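Local coordinates for UBP3-associated protein BRE5 (PDB 2QIY) that acts together with the ubiquitin protease UBP3 in de-ubiquitination, a step tied to the ubiquitination state of Sec23, and is represented here by its N-terminal NTF2-like domain, at residues A[21-26]-A[83-88]; A[40-45]-A[139-144]; A[103-108]-A[125-130]. All blocks are in the same frame, centred on the assembly; numbering follows the deposited sequence.

Contact 1. Residues A[21-26]-A[83-88]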
loop_
_atom_site.group_PDB
_atom_site.type_symbol
_atom_site.label_atom_id
_atom_site.label_comp_id
_atom_site.label_asym_id
_atom_site.label_seq_id
_atom_site.Cartn_x
_atom_site.Cartn_y
_atom_site.Cartn_z
ATOM N N ASN A 21 3.759 17.705 -2.973
ATOM C CA ASN A 21 2.740 18.743 -2.752
ATOM C C ASN A 21 1.698 18.404 -1.675
ATOM O O ASN A 21 1.349 19.262 -0.854
ATOM C CB ASN A 21 2.058 19.130 -4.064
ATOM C CG ASN A 21 3.000 19.865 -5.017
ATOM O OD1 ASN A 21 3.964 20.506 -4.587
ATOM N ND2 ASN A 21 2.729 19.768 -6.313
ATOM N N TYR A 22 1.244 17.151 -1.668
ATOM C CA TYR A 22 0.286 16.642 -0.681
ATOM C C TYR A 22 0.815 16.746 0.756
ATOM O O TYR A 22 0.135 17.270 1.638
ATOM C CB TYR A 22 -0.011 15.179 -1.008
ATOM C CG TYR A 22 -0.880 14.446 -0.022
ATOM C CD1 TYR A 22 -2.260 14.451 -0.156
ATOM C CD2 TYR A 22 -0.319 13.702 1.018
ATOM C CE1 TYR A 22 -3.065 13.742 0.737
ATOM C CE2 TYR A 22 -1.116 12.978 1.926
ATOM C CZ TYR A 22 -2.492 13.010 1.782
ATOM O OH TYR A 22 -3.281 12.313 2.664
ATOM N N TYR A 23 2.024 16.246 0.997
ATOM C CA TYR A 23 2.536 16.270 2.370
ATOM C C TYR A 23 2.919 17.656 2.826
ATOM O O TYR A 23 2.769 17.996 4.004
ATOM C CB TYR A 23 3.678 15.285 2.575
ATOM C CG TYR A 23 3.266 13.839 2.415
ATOM C CD1 TYR A 23 2.408 13.214 3.334
ATOM C CD2 TYR A 23 3.752 13.080 1.346
ATOM C CE1 TYR A 23 2.028 11.858 3.170
ATOM C CE2 TYR A 23 3.401 11.745 1.187
ATOM C CZ TYR A 23 2.540 11.140 2.092
ATOM O OH TYR A 23 2.200 9.821 1.925
ATOM N N GLU A 24 3.367 18.486 1.895
ATOM C CA GLU A 24 3.767 19.816 2.284
ATOM C C GLU A 24 2.551 20.692 2.558
ATOM O O GLU A 24 2.624 21.584 3.400
ATOM C CB GLU A 24 4.742 20.408 1.278
ATOM C CG GLU A 24 6.129 19.730 1.347
ATOM C CD GLU A 24 7.103 20.246 0.291
ATOM O OE1 GLU A 24 6.654 20.925 -0.662
ATOM O OE2 GLU A 24 8.327 19.997 0.433
ATOM N N ARG A 25 1.428 20.409 1.883
ATOM C CA ARG A 25 0.170 21.123 2.146
ATOM C C ARG A 25 -0.315 20.882 3.570
ATOM O O ARG A 25 -0.977 21.748 4.156
ATOM C CB ARG A 25 -0.936 20.734 1.147
ATOM C CG ARG A 25 -0.742 21.319 -0.227
ATOM C CD ARG A 25 -2.006 21.175 -1.062
ATOM N NE ARG A 25 -1.993 19.991 -1.925
ATOM C CZ ARG A 25 -2.679 18.880 -1.693
ATOM N NH1 ARG A 25 -3.456 18.780 -0.616
ATOM N NH2 ARG A 25 -2.606 17.865 -2.547
ATOM N N MET A 26 -0.004 19.706 4.119
ATOM C CA MET A 26 -0.305 19.407 5.514
ATOM C C MET A 26 0.436 20.329 6.452
ATOM O O MET A 26 -0.108 20.744 7.477
ATOM C CB MET A 26 0.077 17.979 5.852
ATOM C CG MET A 26 -0.732 17.017 5.057
ATOM S SD MET A 26 -0.601 15.393 5.794
ATOM C CE MET A 26 -1.860 14.517 4.841
ATOM N N ARG A 83 -0.367 19.806 10.991
ATOM C CA ARG A 83 0.726 20.719 10.660
ATOM C C ARG A 83 2.087 20.174 11.100
ATOM O O ARG A 83 3.142 20.635 10.642
ATOM C CB ARG A 83 0.487 22.074 11.336
ATOM C CG ARG A 83 -0.509 22.954 10.593
ATOM C CD ARG A 83 -0.679 24.314 11.290
ATOM N NE ARG A 83 -1.623 25.168 10.554
ATOM C CZ ARG A 83 -1.251 26.125 9.712
ATOM N NH1 ARG A 83 0.039 26.378 9.537
ATOM N NH2 ARG A 83 -2.164 26.861 9.073
ATOM N N SER A 84 2.063 19.229 12.027
ATOM C CA SER A 84 3.303 18.737 12.628
ATOM C C SER A 84 3.750 17.413 11.999
ATOM O O SER A 84 4.731 16.824 12.442
ATOM C CB SER A 84 3.156 18.616 14.147
ATOM O OG SER A 84 2.347 17.505 14.521
ATOM N N LEU A 85 3.053 16.983 10.938
ATOM C CA LEU A 85 3.356 15.703 10.289
ATOM C C LEU A 85 4.652 15.809 9.498
ATOM O O LEU A 85 4.887 16.797 8.803
ATOM C CB LEU A 85 2.194 15.272 9.394
ATOM C CG LEU A 85 2.309 13.934 8.646
ATOM C CD1 LEU A 85 0.939 13.306 8.386
ATOM C CD2 LEU A 85 3.092 14.121 7.325
ATOM N N LYS A 86 5.480 14.773 9.620
ATOM C CA LYS A 86 6.793 14.720 8.997
ATOM C C LYS A 86 6.977 13.299 8.452
ATOM O O LYS A 86 6.361 12.345 8.926
ATOM C CB LYS A 86 7.847 15.020 10.064
ATOM C CG LYS A 86 7.758 16.464 10.608
ATOM C CD LYS A 86 8.610 16.669 11.847
ATOM C CE LYS A 86 8.444 18.080 12.358
ATOM N NZ LYS A 86 9.409 18.972 11.681
ATOM N N LEU A 87 7.812 13.140 7.438
ATOM C CA LEU A 87 8.058 11.775 6.963
ATOM C C LEU A 87 9.338 11.630 6.200
ATOM O O LEU A 87 9.872 12.611 5.668
ATOM C CB LEU A 87 6.900 11.214 6.111
ATOM C CG LEU A 87 6.662 11.836 4.729
ATOM C CD1 LEU A 87 5.947 10.804 3.839
ATOM C CD2 LEU A 87 5.843 13.127 4.875
ATOM N N LYS A 88 9.801 10.384 6.188
ATOM C CA LYS A 88 10.809 9.910 5.252
ATOM C C LYS A 88 10.056 9.104 4.204
ATOM O O LYS A 88 9.414 8.097 4.527
ATOM C CB LYS A 88 11.828 9.043 5.978
ATOM C CG LYS A 88 12.855 8.428 5.051
ATOM C CD LYS A 88 13.924 7.657 5.817
ATOM C CE LYS A 88 14.929 7.074 4.839
ATOM N NZ LYS A 88 16.060 6.411 5.545
#

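Contact 2. Residues A[40-45]-A[139-144]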
loop_
_atom_site.group_PDB
_atom_site.type_symbol
_atom_site.label_atom_id
_atom_site.label_comp_id
_atom_site.label_asym_id
_atom_site.label_seq_id
_atom_site.Cartn_x
_atom_site.Cartn_y
_atom_site.Cartn_z
ATOM N N THR A 40 -16.694 13.536 -4.020
ATOM C CA THR A 40 -17.116 12.239 -3.468
ATOM C C THR A 40 -15.938 11.370 -3.018
ATOM O O THR A 40 -16.068 10.135 -2.873
ATOM C CB THR A 40 -17.996 11.452 -4.473
ATOM O OG1 THR A 40 -17.255 11.230 -5.681
ATOM C CG2 THR A 40 -19.282 12.216 -4.782
ATOM N N ALA A 41 -14.779 11.991 -2.803
ATOM C CA ALA A 41 -13.572 11.228 -2.409
ATOM C C ALA A 41 -13.750 10.389 -1.138
ATOM O O ALA A 41 -14.517 10.742 -0.248
ATOM C CB ALA A 41 -12.379 12.167 -2.218
ATOM N N GLU A 42 -12.988 9.295 -1.048
ATOM C CA GLU A 42 -12.895 8.463 0.158
ATOM C C GLU A 42 -11.519 8.583 0.784
ATOM O O GLU A 42 -10.501 8.488 0.089
ATOM C CB GLU A 42 -13.175 6.994 -0.183
ATOM C CG GLU A 42 -14.534 6.886 -0.865
ATOM C CD GLU A 42 -15.142 5.504 -0.903
ATOM O OE1 GLU A 42 -14.602 4.537 -0.315
ATOM O OE2 GLU A 42 -16.218 5.405 -1.530
ATOM N N LEU A 43 -11.508 8.844 2.096
ATOM C CA LEU A 43 -10.277 8.970 2.873
ATOM C C LEU A 43 -10.261 7.961 4.002
ATOM O O LEU A 43 -11.259 7.807 4.735
ATOM C CB LEU A 43 -10.265 10.373 3.500
ATOM C CG LEU A 43 -9.113 10.676 4.456
ATOM C CD1 LEU A 43 -7.738 10.688 3.754
ATOM C CD2 LEU A 43 -9.376 12.030 5.127
ATOM N N THR A 44 -9.125 7.298 4.178
ATOM C CA THR A 44 -8.944 6.459 5.384
ATOM C C THR A 44 -7.655 6.969 5.969
ATOM O O THR A 44 -6.584 6.789 5.381
ATOM C CB THR A 44 -8.856 4.974 4.983
ATOM O OG1 THR A 44 -10.118 4.581 4.463
ATOM C CG2 THR A 44 -8.529 4.092 6.201
ATOM N N HIS A 45 -7.741 7.653 7.113
ATOM C CA HIS A 45 -6.596 8.420 7.612
ATOM C C HIS A 45 -6.300 8.146 9.088
ATOM O O HIS A 45 -7.152 7.694 9.828
ATOM C CB HIS A 45 -6.838 9.926 7.388
ATOM C CG HIS A 45 -5.584 10.745 7.312
ATOM N ND1 HIS A 45 -4.765 10.738 6.202
ATOM C CD2 HIS A 45 -5.024 11.610 8.189
ATOM C CE1 HIS A 45 -3.738 11.549 6.408
ATOM N NE2 HIS A 45 -3.881 12.110 7.597
ATOM N N ILE A 139 -7.865 13.957 -6.088
ATOM C CA ILE A 139 -7.772 12.716 -5.306
ATOM C C ILE A 139 -9.162 12.091 -5.127
ATOM O O ILE A 139 -10.053 12.722 -4.589
ATOM C CB ILE A 139 -7.185 12.972 -3.883
ATOM C CG1 ILE A 139 -5.832 13.659 -3.964
ATOM C CG2 ILE A 139 -7.027 11.660 -3.147
ATOM C CD1 ILE A 139 -5.376 14.234 -2.617
ATOM N N THR A 140 -9.348 10.857 -5.580
ATOM C CA THR A 140 -10.630 10.179 -5.336
ATOM C C THR A 140 -10.547 9.197 -4.185
ATOM O O THR A 140 -11.572 8.823 -3.598
ATOM C CB THR A 140 -11.185 9.471 -6.591
ATOM O OG1 THR A 140 -10.262 8.461 -7.028
ATOM C CG2 THR A 140 -11.437 10.483 -7.704
ATOM N N ASN A 141 -9.325 8.765 -3.884
ATOM C CA ASN A 141 -9.065 7.758 -2.846
ATOM C C ASN A 141 -7.736 8.009 -2.192
ATOM O O ASN A 141 -6.748 8.353 -2.865
ATOM C CB ASN A 141 -9.016 6.338 -3.444
ATOM C CG ASN A 141 -10.323 5.904 -3.974
ATOM O OD1 ASN A 141 -11.124 5.258 -3.274
ATOM N ND2 ASN A 141 -10.591 6.275 -5.202
ATOM N N ASP A 142 -7.711 7.818 -0.879
ATOM C CA ASP A 142 -6.524 8.077 -0.073
ATOM C C ASP A 142 -6.615 7.168 1.142
ATOM O O ASP A 142 -7.480 7.377 1.982
ATOM C CB ASP A 142 -6.562 9.548 0.343
ATOM C CG ASP A 142 -5.389 9.955 1.215
ATOM O OD1 ASP A 142 -4.615 9.084 1.659
ATOM O OD2 ASP A 142 -5.254 11.186 1.441
ATOM N N ILE A 143 -5.748 6.146 1.202
ATOM C CA ILE A 143 -5.764 5.171 2.317
ATOM C C ILE A 143 -4.371 5.083 2.906
ATOM O O ILE A 143 -3.393 4.869 2.169
ATOM C CB ILE A 143 -6.100 3.724 1.869
ATOM C CG1 ILE A 143 -7.453 3.638 1.138
ATOM C CG2 ILE A 143 -5.991 2.746 3.109
ATOM C CD1 ILE A 143 -7.684 2.238 0.513
ATOM N N ILE A 144 -4.244 5.276 4.225
ATOM C CA ILE A 144 -2.980 4.968 4.896
ATOM C C ILE A 144 -3.139 3.738 5.808
ATOM O O ILE A 144 -4.183 3.539 6.437
ATOM C CB ILE A 144 -2.435 6.195 5.680
ATOM C CG1 ILE A 144 -0.983 5.968 6.141
ATOM C CG2 ILE A 144 -3.377 6.584 6.859
ATOM C CD1 ILE A 144 -0.295 7.294 6.586
HETATM O O HOH W 1 -4.882 8.678 4.319
#

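Contact 3. Residues A[103-108]-A[125-130]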
loop_
_atom_site.group_PDB
_atom_site.type_symbol
_atom_site.label_atom_id
_atom_site.label_comp_id
_atom_site.label_asym_id
_atom_site.label_seq_id
_atom_site.Cartn_x
_atom_site.Cartn_y
_atom_site.Cartn_z
ATOM N N SER A 103 -6.694 7.669 -15.183
ATOM C CA SER A 103 -6.490 7.863 -13.746
ATOM C C SER A 103 -5.159 7.238 -13.334
ATOM O O SER A 103 -4.610 6.408 -14.069
ATOM C CB SER A 103 -7.649 7.252 -12.968
ATOM O OG SER A 103 -8.845 7.957 -13.249
ATOM N N ILE A 104 -4.643 7.642 -12.168
ATOM C CA ILE A 104 -3.343 7.160 -11.713
ATOM C C ILE A 104 -3.456 6.572 -10.313
ATOM O O ILE A 104 -3.959 7.218 -9.406
ATOM C CB ILE A 104 -2.275 8.286 -11.707
ATOM C CG1 ILE A 104 -2.240 9.017 -13.052
ATOM C CG2 ILE A 104 -0.883 7.698 -11.356
ATOM C CD1 ILE A 104 -1.501 10.335 -13.007
ATOM N N LEU A 105 -2.987 5.335 -10.167
ATOM C CA LEU A 105 -2.849 4.639 -8.878
ATOM C C LEU A 105 -1.441 4.859 -8.375
ATOM O O LEU A 105 -0.484 4.553 -9.089
ATOM C CB LEU A 105 -3.027 3.129 -9.112
ATOM C CG LEU A 105 -3.482 2.115 -8.038
ATOM C CD1 LEU A 105 -2.944 0.675 -8.215
ATOM C CD2 LEU A 105 -3.551 2.585 -6.570
ATOM N N ILE A 106 -1.307 5.395 -7.155
ATOM C CA ILE A 106 -0.008 5.641 -6.559
ATOM C C ILE A 106 0.103 4.902 -5.218
ATOM O O ILE A 106 -0.805 4.961 -4.400
ATOM C CB ILE A 106 0.245 7.167 -6.326
ATOM C CG1 ILE A 106 0.084 7.949 -7.627
ATOM C CG2 ILE A 106 1.628 7.397 -5.709
ATOM C CD1 ILE A 106 0.161 9.501 -7.447
ATOM N N MET A 107 1.214 4.218 -4.985
ATOM C CA MET A 107 1.464 3.717 -3.623
ATOM C C MET A 107 2.773 4.272 -3.113
ATOM O O MET A 107 3.783 4.233 -3.831
ATOM C CB MET A 107 1.614 2.207 -3.597
ATOM C CG MET A 107 0.423 1.406 -3.887
ATOM S SD MET A 107 1.030 -0.299 -3.830
ATOM C CE MET A 107 1.219 -0.507 -2.089
ATOM N N ALA A 108 2.769 4.767 -1.875
ATOM C CA ALA A 108 3.974 5.310 -1.263
ATOM C C ALA A 108 4.251 4.540 0.018
ATOM O O ALA A 108 3.316 4.075 0.681
ATOM C CB ALA A 108 3.762 6.760 -0.953
ATOM N N THR A 125 -1.882 4.809 -0.164
ATOM C CA THR A 125 -2.260 4.636 -1.557
ATOM C C THR A 125 -3.235 5.717 -1.958
ATOM O O THR A 125 -4.118 6.064 -1.178
ATOM C CB THR A 125 -2.898 3.248 -1.754
ATOM O OG1 THR A 125 -1.859 2.276 -1.583
ATOM C CG2 THR A 125 -3.454 3.104 -3.120
ATOM N N PHE A 126 -3.065 6.236 -3.167
ATOM C CA PHE A 126 -3.944 7.272 -3.734
ATOM C C PHE A 126 -4.451 6.873 -5.103
ATOM O O PHE A 126 -3.764 6.152 -5.851
ATOM C CB PHE A 126 -3.136 8.537 -3.979
ATOM C CG PHE A 126 -2.446 9.069 -2.761
ATOM C CD1 PHE A 126 -1.163 8.611 -2.420
ATOM C CD2 PHE A 126 -3.054 10.062 -1.972
ATOM C CE1 PHE A 126 -0.512 9.124 -1.299
ATOM C CE2 PHE A 126 -2.381 10.593 -0.864
ATOM C CZ PHE A 126 -1.118 10.109 -0.535
ATOM N N ILE A 127 -5.635 7.372 -5.453
ATOM C CA ILE A 127 -6.091 7.345 -6.847
ATOM C C ILE A 127 -6.369 8.787 -7.269
ATOM O O ILE A 127 -7.077 9.516 -6.561
ATOM C CB ILE A 127 -7.356 6.477 -7.071
ATOM C CG1 ILE A 127 -7.044 5.024 -6.745
ATOM C CG2 ILE A 127 -7.823 6.582 -8.549
ATOM C CD1 ILE A 127 -6.141 4.409 -7.717
ATOM N N LEU A 128 -5.761 9.180 -8.380
ATOM C CA LEU A 128 -5.912 10.511 -8.972
ATOM C C LEU A 128 -6.762 10.404 -10.231
ATOM O O LEU A 128 -6.473 9.606 -11.132
ATOM C CB LEU A 128 -4.549 11.110 -9.340
ATOM C CG LEU A 128 -3.481 11.137 -8.244
ATOM C CD1 LEU A 128 -2.316 11.968 -8.742
ATOM C CD2 LEU A 128 -4.045 11.712 -6.949
ATOM N N LEU A 129 -7.791 11.241 -10.295
ATOM C CA LEU A 129 -8.708 11.264 -11.426
ATOM C C LEU A 129 -8.529 12.586 -12.201
ATOM O O LEU A 129 -8.616 13.660 -11.616
ATOM C CB LEU A 129 -10.140 11.164 -10.897
ATOM C CG LEU A 129 -11.269 11.269 -11.931
ATOM C CD1 LEU A 129 -11.389 9.993 -12.712
ATOM C CD2 LEU A 129 -12.569 11.563 -11.210
ATOM N N PRO A 130 -8.305 12.519 -13.524
ATOM C CA PRO A 130 -8.053 13.802 -14.200
ATOM C C PRO A 130 -9.290 14.698 -14.221
ATOM O O PRO A 130 -10.415 14.204 -14.187
ATOM C CB PRO A 130 -7.658 13.397 -15.626
ATOM C CG PRO A 130 -8.144 11.980 -15.802
ATOM C CD PRO A 130 -8.291 11.364 -14.442
#

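Contact 1. Residues A[21-26]-A[83-88]
In the NTF2-like fold a long N-terminal helix packs against a strongly bent sheet, and here Tyr23 and Met26 of helix 11-28 meet Leu85 and Leu87 at the start of strand 85-97. The short segments approach to 8.6 Å between axes and bury 267 Å² in all, with no hydrogen bond between them; the join is almost wholly apolar. Its centre is the Tyr23 ring. Leu87 rises over one face of it, with CD1 3.8 Å from the ring centroid and only 12° off the normal, a clear CH-pi contact. The other methyl, CD2, sits nearer the root of the ring, 3.6 Å from Tyr23 CG, so the leucine fork spans the ring from CG to CZ. This placement depends on Leu87 holding CG between its backbone N and carbonyl carbon (chi1 69°), an uncommon setting for leucine. On the opposite face lies CD2 of the preceding Tyr22, leaving the Tyr23 ring sandwiched. Leu85 enters obliquely, its CD2 4.1 Å from Tyr23 CD1, while its CD1 reaches the sulfur of Met26, SD, at 3.7 Å. Just before the strand begins, Met26 O receives a CA-H...O contact from Arg83 CA at 3.3 Å; the extended arginine chain then leads away to a salt bridge with Asp79. Three strands flank the cluster: Tyr23 and Leu87 both rest on Phe122 of strand 120-130, Leu85 leans on Met112 and Trp114 of strand 103-114, and Met26 touches His45 of strand 41-46. Beyond the strand's outer edge, Leu87 and Lys88 pair antiparallel with a strand from the chain of another protein, which prolongs the sheet past the last strand of this domain.

Contact 2. Residues A[40-45]-A[139-144]
Glu42 and Thr44 exchange backbone hydrogen bonds with Thr140, Asp142 and Ile144, joining strands 41-46 and 137-147 in parallel. The bonds are uneven along the ladder. Thr44 N to Asp142 O is short, 2.7 Å, and nearly along the C=O axis, and Ile144 N to Thr44 O follows at 3.0 Å. Toward the other end Glu42 N meets Thr140 O at 3.0 Å from above the carbonyl plane, 39° out of it, and the return bond from Asp142 N to Glu42 O is weak. There Thr140 and Asn141 form a classic beta bulge opposite Ile127 of the next strand, which fits the irregular geometry. Among the side chains, Leu43 and Asp142 lie alongside each other and point the same way. With chi1 at 179°, the carboxylate of Asp142 swings away from its own N-H, which brings OD2 to 3.4 Å from Leu43 CD1. At the Thr44 and His45 end a water lies 2.7 Å from Asp142 OD1, 2.8 Å from Thr44 O and 2.8 Å from His45 ND1. The second shell fixes these groups: Tyr22 OH and Tyr37 OH both bond Asp142 OD2, the His45 ring stands edge-to-face with Phe75, and Ile71, Phe74 and Phe75 of helix 68-77 pack on Leu43. On the other sheet face the second subunit takes over, Glu42 OE1 bonding Tyr96 N and Thr44 OG1 bonding Gln95 NE2 of that chain. The same Gln95 NE2 also reaches Asp142 O, giving this carbonyl two donors. The two tyrosine hydroxyls on OD2 would probably offset part of the cost of burying the Asp142 carboxylate and could favour its ionised form, while the leucine methyl at its side offers no such help.

Contact 3. Residues A[103-108]-A[125-130]
Leu105 and Ile127, a non-hydrogen-bonded pair of the antiparallel hairpin made by strands 103-114 and 120-130, mark the tight part of this contact. Leu105 CD2 lies only 3.4 Å from Ile127 CD1 and 3.5 Å from Thr125 CG2, both closer than carbons usually pack. Thr125 is split between two neighbours: with OG1 beside the backbone N and opposite the carbonyl carbon (chi1 -69°), the methyl CG2 is left to turn to Leu105 while OG1 sits 3.4 Å from Met107 CG. Replacing Thr125 by an alanine, which has neither branch, would probably open a gap beside Leu105 CD2 and leave the Met107 chain freer to shift. This face meets the second subunit, where Ile127 packs on its own counterpart. The other face, bearing Ile104, Ile106, Phe126 and Leu128, is turned to helix 11-28; on it Ile106 CD1 touches Leu128 CD1 at 3.7 Å. The Ser103 end gives onto solvent instead: Leu129 is exposed and Pro130 partly so, and Ser103 OG has Leu129 CD1 at 3.3 Å. Between the two ends, Ile104 N to Leu128 O and Leu128 N to Ile104 O are both 2.9 Å, and the same reciprocal bonding joins Ile106 with Phe126. The N-H and C=O groups of these pairs satisfy one another, whereas Thr125 OG1 is buried without a partner, probably a cost of packing at the subunit face.

How the contacts relate
From the N terminus the chain first lays down 21-26 in the long helix, then 40-45 in a strand, before 83-88 returns to the helix and closes contact 1. Contact 2 is already open by then and closes only at 139-144, so the two cross. Contact 3, a local hairpin of 103-108 with 125-130, starts and ends within that longer loop and follows contact 1 in series. Tyr22, on the helix segment of contact 1, bonds Asp142 of contact 2 and packs on Phe126 of contact 3. Backbone bonds, Ile143 O to Thr125 N and Thr140 N to Ile127 O, unite contacts 2 and 3 in one sheet, whose face away from helix 11-28 meets the second subunit.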